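Local coordinates for 3-oxoacyl-[acyl-carrier-protein] reductase (Sinorhizobium meliloti, PDB 3U9L) that is a short-chain dehydrogenase/reductase that probably reduces 3-oxoacyl groups carried on acyl carrier protein with NADPH, at residues K137-S145 with I248-R259; T185-F193 with V235-V244. All blocks are in the same frame, centred on the assembly; numbering follows the deposited sequence.

Interaction 1: residues K137-S145 with I248-R259; sequences KHGLLIWIS and IVRVVGTASGKR
Leu140 and Val252 bring the two backbones to their nearest approach, their CA atoms 8.3 Å apart. Here strand 139-144 runs alongside the last turn of helix 242-252, one of the helices laid over the parallel sheet in the Rossmann-type fold of short-chain dehydrogenases. The short axes pass 10.9 Å from each other, and at 160° they are nearly antiparallel. The strand's alternate residues Leu140, Ile142 and Ile144 therefore meet the helix in reverse order, Leu140 near Val252 and Ile144 near Ile248, while Leu141 and Trp143 turn to the other side of the sheet, against helices 108-136 and 158-179.

No hydrogen bond links the segments; the evidence for the contact is apolar. In the middle Ile142 carries the contact: its CD1 meets Val252 CG2 at 3.8 Å, the side chains crossing at about a right angle, and also lies 4.1 Å from Ile248 CG2. With CG1 anti to the carbonyl carbon (chi1 -59°), the Ile142 chain extends to the methyls of Ile248, Val251 and Val252. Further along, Ile144 CD1 touches Ile248 CD1 at 3.8 Å, end methyl against end methyl. Helix 16-27 lies beside Ile248 and Val252.

At the other end Leu140 meets Arg259 from the opposite direction. Its CD2 sits over one face of the guanidinium, toward the rim, 3.6 Å from Arg259 NE. That flat group is held by the backbone at the helix end: NE donates to Val251 O, NH2 gives a nearly straight bond (173°) to Val252 O at 3.0 Å, and NH1 makes a salt bridge with Glu184. Both acceptors lie in the guanidinium plane, fixing its rotation with one face toward Leu140 CD2, and Val251 O is gripped from opposite faces of its plane, by Arg259 NE at 2.9 Å and by Thr254 N.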
loop_
_atom_site.group_PDB
_atom_site.type_symbol
_atom_site.label_atom_id
_atom_site.label_comp_id
_atom_site.label_asym_id
_atom_site.label_seq_id
_atom_site.Cartn_x
_atom_site.Cartn_y
_atom_site.Cartn_z
ATOM N N LYS A 137 12.433 -10.910 24.033
ATOM C CA LYS A 137 13.427 -9.939 23.591
ATOM C C LYS A 137 14.330 -10.459 22.473
ATOM O O LYS A 137 15.499 -10.111 22.386
ATOM C CB LYS A 137 14.259 -9.433 24.762
ATOM C CG LYS A 137 13.462 -8.583 25.709
ATOM C CD LYS A 137 14.290 -8.510 27.023
ATOM C CE LYS A 137 13.378 -8.401 28.227
ATOM N NZ LYS A 137 12.776 -7.019 28.194
ATOM N N HIS A 138 13.761 -11.254 21.576
ATOM C CA HIS A 138 14.548 -11.908 20.559
ATOM C C HIS A 138 13.554 -12.503 19.553
ATOM O O HIS A 138 12.434 -12.831 19.940
ATOM C CB HIS A 138 15.329 -13.054 21.203
ATOM C CG HIS A 138 16.525 -13.487 20.440
ATOM N ND1 HIS A 138 16.558 -14.657 19.686
ATOM C CD2 HIS A 138 17.767 -12.935 20.314
ATOM C CE1 HIS A 138 17.756 -14.797 19.140
ATOM N NE2 HIS A 138 18.511 -13.761 19.509
ATOM N N GLY A 139 13.953 -12.670 18.295
ATOM C CA GLY A 139 13.041 -13.273 17.311
ATOM C C GLY A 139 13.309 -12.673 15.927
ATOM O O GLY A 139 14.017 -11.661 15.816
ATOM N N LEU A 140 12.739 -13.262 14.886
ATOM C CA LEU A 140 12.954 -12.766 13.522
ATOM C C LEU A 140 11.658 -12.815 12.822
ATOM O O LEU A 140 10.996 -13.875 12.847
ATOM C CB LEU A 140 13.942 -13.641 12.773
ATOM C CG LEU A 140 14.195 -13.456 11.254
ATOM C CD1 LEU A 140 14.894 -12.100 10.920
ATOM C CD2 LEU A 140 15.052 -14.623 10.760
ATOM N N LEU A 141 11.256 -11.667 12.246
ATOM C CA LEU A 141 10.127 -11.597 11.336
ATOM C C LEU A 141 10.669 -11.609 9.932
ATOM O O LEU A 141 11.587 -10.822 9.577
ATOM C CB LEU A 141 9.322 -10.286 11.522
ATOM C CG LEU A 141 8.112 -10.329 12.428
ATOM C CD1 LEU A 141 8.649 -10.898 13.792
ATOM C CD2 LEU A 141 7.560 -8.954 12.605
ATOM N N ILE A 142 10.095 -12.477 9.115
ATOM C CA ILE A 142 10.418 -12.475 7.698
ATOM C C ILE A 142 9.123 -12.207 6.961
ATOM O O ILE A 142 8.107 -12.886 7.179
ATOM C CB ILE A 142 11.031 -13.872 7.260
ATOM C CG1 ILE A 142 12.300 -14.193 8.057
ATOM C CG2 ILE A 142 11.294 -13.935 5.774
ATOM C CD1 ILE A 142 12.971 -15.498 7.648
ATOM N N TRP A 143 9.142 -11.241 6.052
ATOM C CA TRP A 143 7.938 -10.941 5.288
ATOM C C TRP A 143 8.225 -11.325 3.850
ATOM O O TRP A 143 9.320 -11.048 3.338
ATOM C CB TRP A 143 7.674 -9.426 5.366
ATOM C CG TRP A 143 7.465 -8.864 6.768
ATOM C CD1 TRP A 143 8.438 -8.665 7.747
ATOM C CD2 TRP A 143 6.235 -8.397 7.325
ATOM N NE1 TRP A 143 7.858 -8.084 8.889
ATOM C CE2 TRP A 143 6.521 -7.901 8.646
ATOM C CE3 TRP A 143 4.919 -8.323 6.843
ATOM C CZ2 TRP A 143 5.522 -7.373 9.466
ATOM C CZ3 TRP A 143 3.956 -7.759 7.638
ATOM C CH2 TRP A 143 4.249 -7.315 8.938
ATOM N N ILE A 144 7.274 -11.953 3.181
ATOM C CA ILE A 144 7.424 -12.199 1.733
ATOM C C ILE A 144 6.734 -11.071 1.069
ATOM O O ILE A 144 5.498 -10.942 1.119
ATOM C CB ILE A 144 6.790 -13.526 1.257
ATOM C CG1 ILE A 144 7.202 -14.676 2.155
ATOM C CG2 ILE A 144 7.074 -13.768 -0.276
ATOM C CD1 ILE A 144 8.670 -14.818 2.303
ATOM N N SER A 145 7.521 -10.207 0.461
ATOM C CA SER A 145 6.996 -9.008 -0.089
ATOM C C SER A 145 6.854 -9.324 -1.586
ATOM O O SER A 145 6.557 -10.471 -1.939
ATOM C CB SER A 145 7.995 -7.885 0.137
ATOM O OG SER A 145 7.499 -6.650 -0.287
ATOM N N ILE A 248 15.579 -18.085 1.890
ATOM C CA ILE A 248 15.062 -18.015 3.261
ATOM C C ILE A 248 15.821 -18.883 4.282
ATOM O O ILE A 248 16.056 -18.475 5.424
ATOM C CB ILE A 248 13.547 -18.305 3.315
ATOM C CG1 ILE A 248 12.831 -17.154 2.640
ATOM C CG2 ILE A 248 13.077 -18.453 4.800
ATOM C CD1 ILE A 248 11.377 -17.420 2.362
ATOM N N VAL A 249 16.177 -20.094 3.865
ATOM C CA VAL A 249 17.007 -20.968 4.683
ATOM C C VAL A 249 18.308 -20.249 4.998
ATOM O O VAL A 249 18.730 -20.258 6.147
ATOM C CB VAL A 249 17.304 -22.293 3.938
ATOM C CG1 VAL A 249 18.405 -23.082 4.655
ATOM C CG2 VAL A 249 15.992 -23.111 3.730
ATOM N N ARG A 250 18.922 -19.604 3.995
ATOM C CA ARG A 250 20.147 -18.796 4.232
ATOM C C ARG A 250 19.950 -17.632 5.188
ATOM O O ARG A 250 20.804 -17.374 6.026
ATOM C CB ARG A 250 20.763 -18.260 2.933
ATOM C CG ARG A 250 21.610 -19.285 2.218
ATOM C CD ARG A 250 22.354 -18.698 0.956
ATOM N NE ARG A 250 21.396 -18.076 0.029
ATOM C CZ ARG A 250 20.956 -18.623 -1.102
ATOM N NH1 ARG A 250 21.402 -19.834 -1.496
ATOM N NH2 ARG A 250 20.058 -17.958 -1.826
ATOM N N VAL A 251 18.851 -16.887 5.066
ATOM C CA VAL A 251 18.585 -15.844 6.083
ATOM C C VAL A 251 18.497 -16.416 7.497
ATOM O O VAL A 251 19.126 -15.913 8.446
ATOM C CB VAL A 251 17.283 -15.085 5.741
ATOM C CG1 VAL A 251 16.852 -14.171 6.885
ATOM C CG2 VAL A 251 17.473 -14.283 4.435
ATOM N N VAL A 252 17.665 -17.440 7.649
ATOM C CA VAL A 252 17.489 -18.062 8.953
ATOM C C VAL A 252 18.827 -18.616 9.477
ATOM O O VAL A 252 19.125 -18.483 10.635
ATOM C CB VAL A 252 16.414 -19.165 8.926
ATOM C CG1 VAL A 252 16.479 -19.959 10.188
ATOM C CG2 VAL A 252 15.041 -18.530 8.770
ATOM N N GLY A 253 19.660 -19.141 8.595
ATOM C CA GLY A 253 20.949 -19.657 9.027
ATOM C C GLY A 253 22.054 -18.633 9.238
ATOM O O GLY A 253 23.163 -19.016 9.606
ATOM N N THR A 254 21.786 -17.343 8.994
ATOM C CA THR A 254 22.778 -16.293 9.214
ATOM C C THR A 254 22.761 -15.916 10.681
ATOM O O THR A 254 21.702 -15.944 11.299
ATOM C CB THR A 254 22.442 -15.057 8.373
ATOM O OG1 THR A 254 22.548 -15.413 7.010
ATOM C CG2 THR A 254 23.429 -13.915 8.645
ATOM N N ALA A 255 23.917 -15.543 11.242
ATOM C CA ALA A 255 24.000 -15.226 12.674
ATOM C C ALA A 255 23.114 -14.045 13.059
ATOM O O ALA A 255 22.860 -13.144 12.252
ATOM C CB ALA A 255 25.468 -14.979 13.114
ATOM N N SER A 256 22.649 -14.050 14.302
ATOM C CA SER A 256 21.728 -13.033 14.743
ATOM C C SER A 256 22.410 -11.673 14.689
ATOM O O SER A 256 23.592 -11.542 15.029
ATOM C CB SER A 256 21.257 -13.294 16.160
ATOM O OG SER A 256 20.316 -12.290 16.483
ATOM N N GLY A 257 21.683 -10.653 14.247
ATOM C CA GLY A 257 22.323 -9.362 14.084
ATOM C C GLY A 257 23.028 -9.144 12.754
ATOM O O GLY A 257 23.341 -8.000 12.407
ATOM N N LYS A 258 23.309 -10.204 12.011
ATOM C CA LYS A 258 23.897 -10.036 10.676
ATOM C C LYS A 258 22.963 -10.404 9.507
ATOM O O LYS A 258 23.417 -10.581 8.378
ATOM C CB LYS A 258 25.192 -10.845 10.535
ATOM C CG LYS A 258 26.304 -10.483 11.573
ATOM C CD LYS A 258 27.675 -11.086 11.103
ATOM C CE LYS A 258 27.925 -12.545 11.569
ATOM N NZ LYS A 258 28.140 -12.690 13.083
ATOM N N ARG A 259 21.675 -10.540 9.769
ATOM C CA ARG A 259 20.731 -10.795 8.673
ATOM C C ARG A 259 20.486 -9.598 7.729
ATOM O O ARG A 259 20.326 -8.461 8.180
ATOM C CB ARG A 259 19.432 -11.335 9.256
ATOM C CG ARG A 259 19.692 -12.628 9.990
ATOM C CD ARG A 259 18.446 -13.217 10.520
ATOM N NE ARG A 259 18.652 -14.585 11.004
ATOM C CZ ARG A 259 18.635 -14.945 12.292
ATOM N NH1 ARG A 259 18.381 -14.045 13.236
ATOM N NH2 ARG A 259 18.798 -16.225 12.625
#

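Interaction 2: residues T185-F193 with V235-V244; sequences TSIIVPGAF and VPPDADVSLV
The ring of Phe193 lies against Ala239, Val241 and Val244, where the chain following strand 183-190 meets the start of helix 242-252. In the short-chain dehydrogenase fold this is the C-terminal end of the strands, and the chain leaves the strand through Pro190 and Gly191. The backbones come closest at Phe193 and Ala239, 6.3 Å between CA atoms.

Aliphatic packing joins the strand to the helix. Val244 uses both branches: CG1 meets Ile188 CG2 at 4.2 Å, and CG2, anti to the carbonyl carbon, lies 4.2 Å from Pro190 CB. Beyond the strand, Ala192 CB rests 4.0 Å from Val235 CG2, while the other methyl of Val235 lies by the carbonyl oxygens of Ala192 and Phe193. Phe17 of helix 16-27 touches Pro190, Val241 and Val244.

Aromatic contacts centre on Phe193, whose CG stands anti to the carbonyl carbon (chi1 -74°), which swings the ring in among residues 239-244. Its CE2 meets Val244 CG2 at 3.9 Å. CD1 packs against Ala239 CB and the Val241 backbone, and CE1 comes 3.4 Å from Asp240 O, a carbonyl that also accepts from Leu243 N. Leu243 CD1 stands at the ring's edge, near its plane, and Pro267 adds a further neighbour. Replacing the ring by the methyl of an alanine is likely to open a gap against Ala239, Val241 and Val244 and leave the segment before the helix without its main partner in residues 185-193.

Hydrogen bonds run within residues 235-244 and none bridges the segments. Ala239 N closes the type I turn onto Pro236 O, and the first helical turn is capped by Asp240: Ser242 N reaches its OD1 at 3.0 Å and 175°, coming from above the carboxylate plane.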
loop_
_atom_site.group_PDB
_atom_site.type_symbol
_atom_site.label_atom_id
_atom_site.label_comp_id
_atom_site.label_asym_id
_atom_site.label_seq_id
_atom_site.Cartn_x
_atom_site.Cartn_y
_atom_site.Cartn_z
ATOM N N THR A 185 14.284 -8.142 11.522
ATOM C CA THR A 185 13.400 -8.207 10.365
ATOM C C THR A 185 14.202 -8.492 9.110
ATOM O O THR A 185 15.288 -7.908 8.894
ATOM C CB THR A 185 12.707 -6.871 10.116
ATOM O OG1 THR A 185 11.813 -6.586 11.201
ATOM C CG2 THR A 185 11.872 -6.927 8.819
ATOM N N SER A 186 13.661 -9.351 8.259
ATOM C CA SER A 186 14.228 -9.542 6.954
ATOM C C SER A 186 13.061 -9.661 5.947
ATOM O O SER A 186 12.042 -10.334 6.228
ATOM C CB SER A 186 15.180 -10.767 6.983
ATOM O OG SER A 186 15.675 -10.980 5.670
ATOM N N ILE A 187 13.167 -8.971 4.802
ATOM C CA ILE A 187 12.094 -8.927 3.858
ATOM C C ILE A 187 12.571 -9.591 2.553
ATOM O O ILE A 187 13.594 -9.234 1.981
ATOM C CB ILE A 187 11.650 -7.491 3.522
ATOM C CG1 ILE A 187 11.200 -6.743 4.811
ATOM C CG2 ILE A 187 10.522 -7.559 2.469
ATOM C CD1 ILE A 187 10.821 -5.239 4.723
ATOM N N ILE A 188 11.828 -10.579 2.114
ATOM C CA ILE A 188 12.145 -11.280 0.889
ATOM C C ILE A 188 11.331 -10.620 -0.219
ATOM O O ILE A 188 10.114 -10.414 -0.099
ATOM C CB ILE A 188 11.775 -12.786 0.995
ATOM C CG1 ILE A 188 12.296 -13.425 2.328
ATOM C CG2 ILE A 188 12.206 -13.525 -0.247
ATOM C CD1 ILE A 188 13.813 -13.262 2.633
ATOM N N VAL A 189 12.036 -10.292 -1.283
ATOM C CA VAL A 189 11.469 -9.626 -2.426
ATOM C C VAL A 189 11.520 -10.519 -3.711
ATOM O O VAL A 189 12.435 -10.448 -4.510
ATOM C CB VAL A 189 12.093 -8.221 -2.614
ATOM C CG1 VAL A 189 11.374 -7.469 -3.690
ATOM C CG2 VAL A 189 11.999 -7.440 -1.286
ATOM N N PRO A 190 10.514 -11.381 -3.875
ATOM C CA PRO A 190 10.434 -12.300 -5.035
ATOM C C PRO A 190 9.934 -11.603 -6.263
ATOM O O PRO A 190 8.999 -10.803 -6.170
ATOM C CB PRO A 190 9.386 -13.355 -4.622
ATOM C CG PRO A 190 8.935 -12.994 -3.264
ATOM C CD PRO A 190 9.407 -11.588 -2.926
ATOM N N GLY A 191 10.568 -11.896 -7.398
ATOM C CA GLY A 191 10.109 -11.380 -8.681
ATOM C C GLY A 191 9.081 -12.343 -9.246
ATOM O O GLY A 191 8.465 -13.134 -8.509
ATOM N N ALA A 192 8.925 -12.281 -10.559
ATOM C CA ALA A 192 7.966 -13.101 -11.301
ATOM C C ALA A 192 8.517 -14.469 -11.549
ATOM O O ALA A 192 9.641 -14.615 -12.055
ATOM C CB ALA A 192 7.658 -12.451 -12.651
ATOM N N PHE A 193 7.727 -15.483 -11.227
ATOM C CA PHE A 193 8.151 -16.844 -11.561
ATOM C C PHE A 193 7.155 -17.524 -12.540
ATOM O O PHE A 193 7.564 -18.367 -13.335
ATOM C CB PHE A 193 8.341 -17.678 -10.302
ATOM C CG PHE A 193 9.577 -17.332 -9.527
ATOM C CD1 PHE A 193 10.737 -18.061 -9.711
ATOM C CD2 PHE A 193 9.587 -16.265 -8.625
ATOM C CE1 PHE A 193 11.881 -17.769 -9.019
ATOM C CE2 PHE A 193 10.755 -15.940 -7.918
ATOM C CZ PHE A 193 11.896 -16.688 -8.107
ATOM N N VAL A 235 10.053 -13.967 -18.291
ATOM C CA VAL A 235 10.501 -14.900 -17.248
ATOM C C VAL A 235 11.348 -16.022 -17.881
ATOM O O VAL A 235 10.855 -16.768 -18.732
ATOM C CB VAL A 235 9.297 -15.572 -16.587
ATOM C CG1 VAL A 235 9.752 -16.543 -15.494
ATOM C CG2 VAL A 235 8.306 -14.501 -16.069
ATOM N N PRO A 236 12.616 -16.136 -17.472
ATOM C CA PRO A 236 13.482 -17.237 -17.897
ATOM C C PRO A 236 12.791 -18.561 -17.653
ATOM O O PRO A 236 12.282 -18.802 -16.559
ATOM C CB PRO A 236 14.696 -17.094 -16.973
ATOM C CG PRO A 236 14.733 -15.680 -16.652
ATOM C CD PRO A 236 13.296 -15.252 -16.516
ATOM N N PRO A 237 12.751 -19.418 -18.688
ATOM C CA PRO A 237 12.040 -20.696 -18.606
ATOM C C PRO A 237 12.549 -21.587 -17.465
ATOM O O PRO A 237 11.767 -22.372 -16.926
ATOM C CB PRO A 237 12.322 -21.351 -19.974
ATOM C CG PRO A 237 12.730 -20.204 -20.887
ATOM C CD PRO A 237 13.459 -19.247 -19.973
ATOM N N ASP A 238 13.817 -21.463 -17.098
ATOM C CA ASP A 238 14.372 -22.267 -16.012
ATOM C C ASP A 238 14.345 -21.555 -14.649
ATOM O O ASP A 238 15.007 -22.008 -13.694
ATOM C CB ASP A 238 15.831 -22.587 -16.329
ATOM C CG ASP A 238 16.662 -21.317 -16.455
ATOM O OD1 ASP A 238 16.159 -20.355 -17.099
ATOM O OD2 ASP A 238 17.788 -21.262 -15.901
ATOM N N ALA A 239 13.631 -20.432 -14.542
ATOM C CA ALA A 239 13.514 -19.755 -13.249
ATOM C C ALA A 239 12.792 -20.718 -12.315
ATOM O O ALA A 239 11.750 -21.272 -12.666
ATOM C CB ALA A 239 12.751 -18.414 -13.388
ATOM N N ASP A 240 13.369 -20.960 -11.149
ATOM C CA ASP A 240 12.783 -21.902 -10.203
ATOM C C ASP A 240 12.435 -21.251 -8.866
ATOM O O ASP A 240 13.294 -20.693 -8.176
ATOM C CB ASP A 240 13.737 -23.052 -9.920
ATOM C CG ASP A 240 13.023 -24.263 -9.270
ATOM O OD1 ASP A 240 11.969 -24.094 -8.571
ATOM O OD2 ASP A 240 13.535 -25.405 -9.458
ATOM N N VAL A 241 11.171 -21.405 -8.512
ATOM C CA VAL A 241 10.595 -20.911 -7.292
ATOM C C VAL A 241 11.340 -21.378 -6.006
ATOM O O VAL A 241 11.261 -20.745 -4.958
ATOM C CB VAL A 241 9.112 -21.288 -7.308
ATOM C CG1 VAL A 241 8.956 -22.791 -7.271
ATOM C CG2 VAL A 241 8.394 -20.652 -6.170
ATOM N N SER A 242 12.076 -22.480 -6.100
ATOM C CA SER A 242 12.880 -22.975 -5.004
ATOM C C SER A 242 14.020 -21.995 -4.643
ATOM O O SER A 242 14.611 -22.091 -3.584
ATOM C CB SER A 242 13.450 -24.354 -5.352
ATOM O OG SER A 242 14.070 -24.291 -6.639
ATOM N N LEU A 243 14.341 -21.068 -5.542
ATOM C CA LEU A 243 15.364 -20.071 -5.224
ATOM C C LEU A 243 14.936 -19.264 -4.002
ATOM O O LEU A 243 15.754 -18.813 -3.255
ATOM C CB LEU A 243 15.500 -19.088 -6.377
ATOM C CG LEU A 243 16.104 -19.722 -7.637
ATOM C CD1 LEU A 243 15.955 -18.786 -8.850
ATOM C CD2 LEU A 243 17.549 -20.015 -7.280
ATOM N N VAL A 244 13.635 -19.041 -3.860
ATOM C CA VAL A 244 13.113 -18.259 -2.764
ATOM C C VAL A 244 13.294 -19.048 -1.471
ATOM O O VAL A 244 13.780 -18.505 -0.486
ATOM C CB VAL A 244 11.636 -17.916 -2.976
ATOM C CG1 VAL A 244 11.043 -17.242 -1.725
ATOM C CG2 VAL A 244 11.473 -17.029 -4.216
#

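In the fold
Interaction 1 and interaction 2 use the two ends of helix 242-252, over neighbouring strands of one parallel sheet, with centres about 17 Å apart. The join between them is made by the strands. Trp143 O and Ile188 N, 2.8 Å apart, form a probable hydrogen bond. A second probable one joins Ser145 N to Ile188 O at 2.7 Å. Ser145 CB packs on Ile187 CG2 at 3.5 Å. Ile142 touches Ile188 and Ile144 touches Pro190, so the apolar layer facing the helix is continuous. Residues 185-193 with 235-244 lie at the C-terminal ends of the strands, where short-chain dehydrogenases bind cofactor and substrate; residues 137-145 with 248-259 extend from there toward their N-terminal ends.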